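Local coordinates for cGAS/DncV-like nucleotidyltransferase in E. coli homolog (Elizabethkingia meningoseptica ATCC 13253 = NBRC 12535, PDB 6E0O), which synthesises cyclic dinucleotide second messengers from nucleoside triphosphates, as the signal-producing nucleotidyltransferase of a CBASS antiphage defence system, at residues A[237-251]-A[278-292]. Numbering follows the deposited sequence.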
# COMPACT_ATOMS: atom_id res chain seq x y z
N THR A 237 9.94 20.89 -6.67
CA THR A 237 9.48 21.07 -8.04
C THR A 237 10.38 20.31 -9.01
O THR A 237 9.89 19.61 -9.90
CB THR A 237 9.43 22.56 -8.39
OG1 THR A 237 8.48 23.23 -7.54
CG2 THR A 237 9.01 22.75 -9.83
N GLN A 238 11.69 20.46 -8.86
CA GLN A 238 12.59 19.80 -9.80
C GLN A 238 12.66 18.29 -9.54
O GLN A 238 12.79 17.50 -10.48
CB GLN A 238 13.99 20.42 -9.76
CG GLN A 238 14.82 20.03 -10.97
CD GLN A 238 14.30 20.65 -12.28
OE1 GLN A 238 13.39 21.48 -12.30
NE2 GLN A 238 14.89 20.22 -13.39
N THR A 239 12.58 17.87 -8.27
CA THR A 239 12.56 16.44 -7.98
C THR A 239 11.34 15.79 -8.62
O THR A 239 11.45 14.72 -9.23
CB THR A 239 12.56 16.19 -6.47
OG1 THR A 239 13.80 16.62 -5.91
CG2 THR A 239 12.34 14.71 -6.16
N LEU A 240 10.17 16.41 -8.47
CA LEU A 240 8.95 15.85 -9.03
C LEU A 240 9.03 15.80 -10.54
O LEU A 240 8.62 14.82 -11.16
CB LEU A 240 7.74 16.66 -8.56
CG LEU A 240 6.36 16.19 -9.02
CD1 LEU A 240 6.06 14.77 -8.57
CD2 LEU A 240 5.31 17.18 -8.51
N ARG A 241 9.60 16.84 -11.16
CA ARG A 241 9.85 16.81 -12.59
C ARG A 241 10.74 15.62 -12.95
O ARG A 241 10.43 14.86 -13.87
CB ARG A 241 10.52 18.11 -13.04
CG ARG A 241 10.60 18.25 -14.53
CD ARG A 241 11.43 19.46 -14.92
NE ARG A 241 11.19 19.84 -16.31
CZ ARG A 241 11.80 19.31 -17.36
NH1 ARG A 241 12.71 18.36 -17.19
NH2 ARG A 241 11.49 19.74 -18.58
N ASN A 242 11.84 15.45 -12.22
CA ASN A 242 12.75 14.34 -12.50
C ASN A 242 12.04 12.99 -12.38
O ASN A 242 12.24 12.10 -13.21
CB ASN A 242 13.91 14.34 -11.51
CG ASN A 242 14.91 15.43 -11.74
OD1 ASN A 242 14.88 16.13 -12.76
ND2 ASN A 242 15.83 15.58 -10.80
N VAL A 243 11.21 12.83 -11.34
CA VAL A 243 10.51 11.57 -11.11
C VAL A 243 9.57 11.26 -12.27
O VAL A 243 9.57 10.14 -12.81
CB VAL A 243 9.75 11.64 -9.77
CG1 VAL A 243 8.71 10.52 -9.67
CG2 VAL A 243 10.72 11.54 -8.60
N ILE A 244 8.75 12.24 -12.66
CA ILE A 244 7.78 12.00 -13.72
C ILE A 244 8.49 11.70 -15.03
O ILE A 244 8.14 10.75 -15.74
CB ILE A 244 6.80 13.19 -13.84
CG1 ILE A 244 5.96 13.31 -12.56
CG2 ILE A 244 5.93 13.03 -15.07
CD1 ILE A 244 5.13 14.58 -12.47
N VAL A 245 9.49 12.51 -15.38
CA VAL A 245 10.20 12.30 -16.64
C VAL A 245 10.88 10.93 -16.65
O VAL A 245 10.84 10.21 -17.66
CB VAL A 245 11.22 13.43 -16.89
CG1 VAL A 245 12.12 13.09 -18.08
CG2 VAL A 245 10.51 14.75 -17.11
N LYS A 246 11.51 10.55 -15.54
CA LYS A 246 12.22 9.28 -15.51
C LYS A 246 11.26 8.10 -15.70
O LYS A 246 11.53 7.19 -16.49
CB LYS A 246 13.00 9.14 -14.20
CG LYS A 246 13.74 7.82 -14.05
CD LYS A 246 14.71 7.53 -15.18
CE LYS A 246 15.59 6.33 -14.87
NZ LYS A 246 16.20 5.75 -16.12
N ILE A 247 10.14 8.09 -14.97
CA ILE A 247 9.19 6.99 -15.12
C ILE A 247 8.63 6.96 -16.53
O ILE A 247 8.56 5.91 -17.17
CB ILE A 247 8.08 7.09 -14.06
CG1 ILE A 247 8.65 6.94 -12.66
CG2 ILE A 247 7.00 6.03 -14.31
CD1 ILE A 247 7.72 7.39 -11.55
N TYR A 248 8.22 8.12 -17.04
CA TYR A 248 7.66 8.23 -18.38
C TYR A 248 8.63 7.65 -19.41
O TYR A 248 8.25 6.80 -20.22
CB TYR A 248 7.36 9.70 -18.63
CG TYR A 248 6.76 10.14 -19.94
CD1 TYR A 248 7.56 10.40 -21.03
CD2 TYR A 248 5.41 10.41 -20.04
CE1 TYR A 248 7.02 10.88 -22.22
CE2 TYR A 248 4.86 10.89 -21.21
CZ TYR A 248 5.67 11.12 -22.30
OH TYR A 248 5.12 11.62 -23.45
N GLU A 249 9.88 8.09 -19.37
CA GLU A 249 10.86 7.61 -20.33
C GLU A 249 11.14 6.12 -20.14
O GLU A 249 11.23 5.37 -21.11
CB GLU A 249 12.15 8.43 -20.24
CG GLU A 249 11.97 9.87 -20.71
CD GLU A 249 13.26 10.67 -20.72
OE1 GLU A 249 14.31 10.11 -20.34
OE2 GLU A 249 13.21 11.86 -21.10
N ASP A 250 11.24 5.68 -18.88
CA ASP A 250 11.46 4.27 -18.61
C ASP A 250 10.34 3.41 -19.18
O ASP A 250 10.59 2.30 -19.66
CB ASP A 250 11.60 4.02 -17.11
CG ASP A 250 12.96 4.38 -16.57
OD1 ASP A 250 13.91 4.60 -17.36
OD2 ASP A 250 13.08 4.44 -15.34
N MET A 251 9.09 3.89 -19.12
CA MET A 251 7.98 3.11 -19.64
C MET A 251 8.06 3.02 -21.16
O MET A 251 7.85 1.95 -21.74
CB MET A 251 6.64 3.70 -19.21
CG MET A 251 6.42 3.67 -17.69
SD MET A 251 6.58 2.05 -16.89
CE MET A 251 8.29 2.11 -16.37
N ALA A 278 1.23 3.00 -16.51
CA ALA A 278 2.13 3.95 -15.87
C ALA A 278 2.45 5.12 -16.78
O ALA A 278 2.52 6.27 -16.33
CB ALA A 278 3.41 3.22 -15.47
N LEU A 279 2.69 4.85 -18.07
CA LEU A 279 2.97 5.92 -19.02
C LEU A 279 1.81 6.90 -19.10
O LEU A 279 2.00 8.12 -19.05
CB LEU A 279 3.24 5.31 -20.39
CG LEU A 279 3.50 6.30 -21.53
CD1 LEU A 279 4.76 7.09 -21.27
CD2 LEU A 279 3.60 5.51 -22.83
N GLY A 280 0.59 6.38 -19.24
CA GLY A 280 -0.56 7.26 -19.31
C GLY A 280 -0.76 8.05 -18.04
O GLY A 280 -1.09 9.24 -18.08
N PHE A 281 -0.56 7.41 -16.89
CA PHE A 281 -0.67 8.12 -15.62
C PHE A 281 0.37 9.23 -15.52
O PHE A 281 0.05 10.35 -15.11
CB PHE A 281 -0.56 7.13 -14.46
CG PHE A 281 -0.63 7.78 -13.10
CD1 PHE A 281 -1.78 8.43 -12.69
CD2 PHE A 281 0.46 7.76 -12.26
CE1 PHE A 281 -1.84 9.04 -11.45
CE2 PHE A 281 0.41 8.37 -11.03
CZ PHE A 281 -0.74 9.01 -10.62
N MET A 282 1.62 8.95 -15.89
CA MET A 282 2.64 10.00 -15.85
C MET A 282 2.27 11.18 -16.75
O MET A 282 2.47 12.34 -16.39
CB MET A 282 3.99 9.43 -16.29
CG MET A 282 4.69 8.55 -15.28
SD MET A 282 5.03 9.38 -13.72
CE MET A 282 3.73 8.69 -12.74
N GLN A 283 1.75 10.89 -17.94
CA GLN A 283 1.33 11.96 -18.83
C GLN A 283 0.24 12.81 -18.19
O GLN A 283 0.27 14.04 -18.26
CB GLN A 283 0.83 11.35 -20.14
CG GLN A 283 0.20 12.33 -21.08
CD GLN A 283 -0.18 11.67 -22.38
OE1 GLN A 283 -1.20 11.00 -22.47
NE2 GLN A 283 0.66 11.83 -23.38
N LYS A 284 -0.76 12.16 -17.58
CA LYS A 284 -1.84 12.90 -16.95
C LYS A 284 -1.32 13.76 -15.80
O LYS A 284 -1.75 14.90 -15.62
CB LYS A 284 -2.92 11.95 -16.45
CG LYS A 284 -3.67 11.21 -17.55
CD LYS A 284 -4.52 12.14 -18.38
CE LYS A 284 -5.48 11.34 -19.24
NZ LYS A 284 -6.21 12.21 -20.19
N CYS A 285 -0.37 13.22 -15.03
CA CYS A 285 0.23 13.99 -13.95
C CYS A 285 0.97 15.19 -14.51
O CYS A 285 0.84 16.31 -14.00
CB CYS A 285 1.17 13.12 -13.13
SG CYS A 285 0.36 11.86 -12.12
N TRP A 286 1.81 14.96 -15.52
CA TRP A 286 2.57 16.05 -16.13
C TRP A 286 1.65 17.17 -16.60
O TRP A 286 1.89 18.35 -16.33
CB TRP A 286 3.36 15.49 -17.30
CG TRP A 286 4.20 16.48 -18.03
CD1 TRP A 286 3.85 17.19 -19.14
CD2 TRP A 286 5.54 16.84 -17.72
NE1 TRP A 286 4.90 17.98 -19.54
CE2 TRP A 286 5.95 17.78 -18.68
CE3 TRP A 286 6.44 16.46 -16.72
CZ2 TRP A 286 7.22 18.35 -18.67
CZ3 TRP A 286 7.70 17.02 -16.71
CH2 TRP A 286 8.08 17.95 -17.68
N ASN A 287 0.57 16.81 -17.30
CA ASN A 287 -0.35 17.81 -17.82
C ASN A 287 -1.07 18.54 -16.70
O ASN A 287 -1.24 19.77 -16.76
CB ASN A 287 -1.37 17.14 -18.75
CG ASN A 287 -0.74 16.61 -20.03
OD1 ASN A 287 0.38 16.95 -20.37
ND2 ASN A 287 -1.50 15.79 -20.75
N TYR A 288 -1.51 17.81 -15.67
CA TYR A 288 -2.22 18.42 -14.56
C TYR A 288 -1.32 19.40 -13.82
O TYR A 288 -1.76 20.48 -13.42
CB TYR A 288 -2.69 17.33 -13.60
CG TYR A 288 -3.52 17.85 -12.46
CD1 TYR A 288 -4.87 18.10 -12.64
CD2 TYR A 288 -2.97 18.08 -11.21
CE1 TYR A 288 -5.66 18.57 -11.61
CE2 TYR A 288 -3.75 18.55 -10.17
CZ TYR A 288 -5.10 18.80 -10.38
OH TYR A 288 -5.88 19.26 -9.36
N LEU A 289 -0.07 19.02 -13.59
CA LEU A 289 0.87 19.85 -12.86
C LEU A 289 1.36 21.04 -13.67
O LEU A 289 1.75 22.05 -13.07
CB LEU A 289 2.04 18.99 -12.39
CG LEU A 289 1.65 17.94 -11.35
CD1 LEU A 289 2.71 16.85 -11.21
CD2 LEU A 289 1.36 18.59 -10.00
N GLY A 290 1.31 20.97 -14.99
CA GLY A 290 1.66 22.12 -15.79
C GLY A 290 3.14 22.30 -15.99
O GLY A 290 3.58 23.43 -16.23
N TYR A 291 3.91 21.23 -15.90
CA TYR A 291 5.32 21.28 -16.24
C TYR A 291 5.50 21.62 -17.72
O TYR A 291 4.69 21.25 -18.57
CB TYR A 291 5.98 19.93 -15.96
CG TYR A 291 6.35 19.75 -14.51
CD1 TYR A 291 7.42 20.45 -13.97
CD2 TYR A 291 5.62 18.91 -13.69
CE1 TYR A 291 7.76 20.30 -12.65
CE2 TYR A 291 5.98 18.75 -12.37
CZ TYR A 291 7.05 19.44 -11.86
OH TYR A 291 7.36 19.30 -10.53
N GLN A 292 6.58 22.32 -18.01
CA GLN A 292 6.91 22.75 -19.36
C GLN A 292 8.30 22.27 -19.75
O GLN A 292 9.10 21.85 -18.91
CB GLN A 292 6.82 24.28 -19.44
CG GLN A 292 7.86 25.05 -18.63
CD GLN A 292 7.61 25.05 -17.12
OE1 GLN A 292 6.69 24.40 -16.62
NE2 GLN A 292 8.46 25.78 -16.39
OXT GLN A 292 8.67 22.28 -20.93
O HOH W 1 2.87 13.50 -22.82
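Ile244 fits as a knob among Met282, Cys285, Trp286 and Leu289, its CD1 reaching Leu289 CD1 at 3.5 Å while CG2 lies against the Trp286 ring. Leu240 and Leu289 meet tip to tip. Met282 CG, set beside the backbone N (chi1 -75°), lies 3.6 Å from Ile247 CG2, and bends beyond it bring SD against Ile244 and Ile247. Leu279 CD1 covers one face of the Tyr248 ring in a CH-pi contact, 3.8 Å from its centroid; a water joins Tyr248 OH to Gln283 NE2. The two helices form a near-antiparallel pair, axes 8.8 Å apart at 148°, in the helical part of this CD-NTase, with helices 5-11 and 216-224 packed around them and the nearest atom of the contact about 16 Å from the bound pppApA. Just past helix 278-289, Gly290 takes positive phi, turning Tyr291 back across Arg241. Tyr291 OH donates a 2.6 Å hydrogen bond to Thr237 O, meeting one lone pair in the plane of the carbonyl; the same oxygen accepts the helical bond from Arg241 N. Trp286 CH2 lies over one face of the Arg241 guanidinium, planes 72° apart; the chain, extended beyond CG, lets Arg241 NH2 give Gln292 O a nearly straight 3.2 Å bond.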